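Local coordinates for uncharacterized protein (Enterococcus faecalis, PDB 3CLQ) that is of unknown function but belongs to the AllG family, named for a subunit of oxamate carbamoyltransferase, an activity not established for this protein, at residues H97-M105 and G124-S132. Sequence-based numbering, arbitrary orientation.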
loop_
_atom_site.group_PDB
_atom_site.type_symbol
_atom_site.label_atom_id
_atom_site.label_comp_id
_atom_site.label_asym_id
_atom_site.label_seq_id
_atom_site.Cartn_x
_atom_site.Cartn_y
_atom_site.Cartn_z
ATOM N N HIS B 97 8.885 -13.384 25.202
ATOM C CA HIS B 97 10.251 -13.287 24.753
ATOM C C HIS B 97 11.090 -14.475 25.127
ATOM O O HIS B 97 12.032 -14.809 24.417
ATOM C CB HIS B 97 10.891 -11.995 25.173
ATOM C CG HIS B 97 10.895 -10.986 24.084
ATOM N ND1 HIS B 97 9.948 -9.993 23.989
ATOM C CD2 HIS B 97 11.692 -10.857 22.998
ATOM C CE1 HIS B 97 10.183 -9.272 22.908
ATOM N NE2 HIS B 97 11.234 -9.778 22.287
ATOM N N GLU B 98 10.716 -15.147 26.208
ATOM C CA GLU B 98 11.484 -16.267 26.690
ATOM C C GLU B 98 11.065 -17.584 26.063
ATOM O O GLU B 98 11.590 -18.640 26.412
ATOM C CB GLU B 98 11.391 -16.337 28.192
ATOM C CG GLU B 98 12.056 -15.183 28.865
ATOM C CD GLU B 98 12.148 -15.398 30.342
ATOM O OE1 GLU B 98 12.497 -14.432 31.050
ATOM O OE2 GLU B 98 11.862 -16.534 30.795
ATOM N N HIS B 99 10.129 -17.502 25.121
ATOM C CA HIS B 99 9.733 -18.649 24.308
ATOM C C HIS B 99 9.790 -18.287 22.839
ATOM O O HIS B 99 9.015 -18.789 22.025
ATOM C CB HIS B 99 8.334 -19.106 24.678
ATOM C CG HIS B 99 8.241 -19.649 26.064
ATOM N ND1 HIS B 99 8.360 -20.993 26.346
ATOM C CD2 HIS B 99 8.068 -19.030 27.254
ATOM C CE1 HIS B 99 8.234 -21.184 27.646
ATOM N NE2 HIS B 99 8.057 -20.008 28.220
ATOM N N ASP B 100 10.705 -17.386 22.506
ATOM C CA ASP B 100 10.948 -17.049 21.118
ATOM C C ASP B 100 9.686 -16.518 20.470
ATOM O O ASP B 100 9.505 -16.659 19.267
ATOM C CB ASP B 100 11.489 -18.280 20.365
ATOM C CG ASP B 100 12.900 -18.663 20.822
ATOM O OD1 ASP B 100 13.591 -17.776 21.371
ATOM O OD2 ASP B 100 13.325 -19.825 20.646
ATOM N N ALA B 101 8.802 -15.918 21.260
ATOM C CA ALA B 101 7.609 -15.301 20.684
ATOM C C ALA B 101 7.585 -13.816 21.016
ATOM O O ALA B 101 8.469 -13.344 21.724
ATOM C CB ALA B 101 6.365 -15.980 21.214
ATOM N N VAL B 102 6.571 -13.099 20.527
ATOM C CA VAL B 102 6.251 -11.717 20.979
ATOM C C VAL B 102 4.739 -11.490 21.010
ATOM O O VAL B 102 3.998 -12.113 20.261
ATOM C CB VAL B 102 6.857 -10.628 20.094
ATOM C CG1 VAL B 102 8.344 -10.513 20.331
ATOM C CG2 VAL B 102 6.561 -10.893 18.635
ATOM N N GLY B 103 4.267 -10.609 21.877
ATOM C CA GLY B 103 2.835 -10.429 22.027
ATOM C C GLY B 103 2.406 -8.980 21.992
ATOM O O GLY B 103 2.964 -8.118 22.706
ATOM N N SER B 104 1.426 -8.709 21.131
ATOM C CA SER B 104 0.829 -7.378 21.017
ATOM C C SER B 104 -0.061 -7.000 22.223
ATOM O O SER B 104 -0.897 -7.804 22.666
ATOM C CB SER B 104 0.026 -7.273 19.735
ATOM O OG SER B 104 -0.551 -5.985 19.682
HETATM N N MSE B 105 0.124 -5.766 22.710
HETATM C CA MSE B 105 -0.462 -5.244 23.958
HETATM C C MSE B 105 -0.309 -6.172 25.174
HETATM O O MSE B 105 0.790 -6.348 25.708
HETATM C CB MSE B 105 -1.924 -4.835 23.770
HETATM C CG MSE B 105 -2.176 -3.846 22.648
HETATM SE SE MSE B 105 -1.267 -2.089 22.760
HETATM C CE MSE B 105 0.320 -2.452 21.616
ATOM N N GLY B 124 18.181 -19.676 10.527
ATOM C CA GLY B 124 17.458 -20.867 10.889
ATOM C C GLY B 124 16.771 -20.892 12.228
ATOM O O GLY B 124 16.393 -21.970 12.704
ATOM N N ASN B 125 16.611 -19.735 12.857
ATOM C CA ASN B 125 15.869 -19.687 14.107
ATOM C C ASN B 125 14.415 -19.331 13.834
ATOM O O ASN B 125 14.088 -18.733 12.810
ATOM C CB ASN B 125 16.497 -18.709 15.090
ATOM C CG ASN B 125 16.410 -17.273 14.608
ATOM O OD1 ASN B 125 17.113 -16.885 13.666
ATOM N ND2 ASN B 125 15.548 -16.466 15.252
ATOM N N THR B 126 13.539 -19.713 14.757
ATOM C CA THR B 126 12.105 -19.495 14.581
ATOM C C THR B 126 11.551 -18.511 15.622
ATOM O O THR B 126 11.972 -18.512 16.777
ATOM C CB THR B 126 11.327 -20.832 14.721
ATOM O OG1 THR B 126 11.852 -21.808 13.821
ATOM C CG2 THR B 126 9.868 -20.627 14.426
ATOM N N ALA B 127 10.597 -17.680 15.214
ATOM C CA ALA B 127 9.846 -16.885 16.179
ATOM C C ALA B 127 8.366 -17.166 16.010
ATOM O O ALA B 127 7.965 -17.787 15.024
ATOM C CB ALA B 127 10.119 -15.436 16.001
ATOM N N PHE B 128 7.562 -16.704 16.964
ATOM C CA PHE B 128 6.123 -16.922 16.943
ATOM C C PHE B 128 5.378 -15.682 17.448
ATOM O O PHE B 128 5.887 -14.972 18.333
ATOM C CB PHE B 128 5.781 -18.067 17.902
ATOM C CG PHE B 128 6.556 -19.340 17.664
ATOM C CD1 PHE B 128 6.124 -20.271 16.716
ATOM C CD2 PHE B 128 7.690 -19.624 18.412
ATOM C CE1 PHE B 128 6.827 -21.461 16.516
ATOM C CE2 PHE B 128 8.405 -20.806 18.196
ATOM C CZ PHE B 128 7.971 -21.725 17.245
ATOM N N THR B 129 4.180 -15.434 16.918
ATOM C CA THR B 129 3.220 -14.486 17.524
ATOM C C THR B 129 1.829 -14.934 17.238
ATOM O O THR B 129 1.600 -15.610 16.249
ATOM C CB THR B 129 3.271 -13.019 17.003
ATOM O OG1 THR B 129 3.855 -12.937 15.688
ATOM C CG2 THR B 129 4.026 -12.152 17.943
ATOM N N ASN B 130 0.890 -14.525 18.081
ATOM C CA ASN B 130 -0.508 -14.844 17.860
ATOM C C ASN B 130 -1.047 -13.951 16.764
ATOM O O ASN B 130 -0.322 -13.114 16.214
ATOM C CB ASN B 130 -1.331 -14.602 19.112
ATOM C CG ASN B 130 -1.470 -13.141 19.406
ATOM O OD1 ASN B 130 -1.190 -12.309 18.548
ATOM N ND2 ASN B 130 -1.873 -12.809 20.633
ATOM N N LEU B 131 -2.327 -14.151 16.467
ATOM C CA LEU B 131 -3.021 -13.429 15.430
ATOM C C LEU B 131 -3.780 -12.245 15.995
ATOM O O LEU B 131 -4.151 -12.219 17.161
ATOM C CB LEU B 131 -4.002 -14.352 14.724
ATOM C CG LEU B 131 -3.407 -15.366 13.753
ATOM C CD1 LEU B 131 -2.404 -16.265 14.472
ATOM C CD2 LEU B 131 -4.522 -16.193 13.156
ATOM N N SER B 132 -4.012 -11.259 15.143
ATOM C CA SER B 132 -4.941 -10.201 15.454
ATOM C C SER B 132 -6.358 -10.761 15.511
ATOM O O SER B 132 -6.864 -11.320 14.537
ATOM C CB SER B 132 -4.856 -9.111 14.382
ATOM O OG SER B 132 -6.027 -8.313 14.355
#
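F128 and D100 bury the most surface here, and their backbones are tied together: F128 N gives a weak hydrogen bond to D100 O at 3.0 Å. A second bond, V102 N to F128 O, is also 3.0 Å. F128 N and O thus bond to the residues before and after A101, D100 and V102, the pattern of a single parallel bridge between A101 and F128; residues 99-103 and 126-130 run 39° apart. CA-H...O contacts reinforce it, A127 CA lying 3.1 Å from D100 O. With CG beside its backbone N (chi1 -53°), the F128 ring stays on the side of the bonded D100 O, and CD2 comes within 3.6 Å of it, obliquely. On the same side of the bridge A101 CB rests on F128 CB at 4.0 Å. D100 turns its CB toward the strand, 3.6 Å from T126 O. T129 CB lies 3.5 Å from V102 O, the two side chains crossing at a slant, and T129 OG1 is hydrogen-bonded to P235 O. The bridge attaches the loop between strands 92-95 and 114-120 to the outer strand, 126-130, of an antiparallel sheet. Strand 114-120 pairs along the strand's other edge, through I118 and H116, while helix 234-247 covers V102 and A127 with M238 and K242.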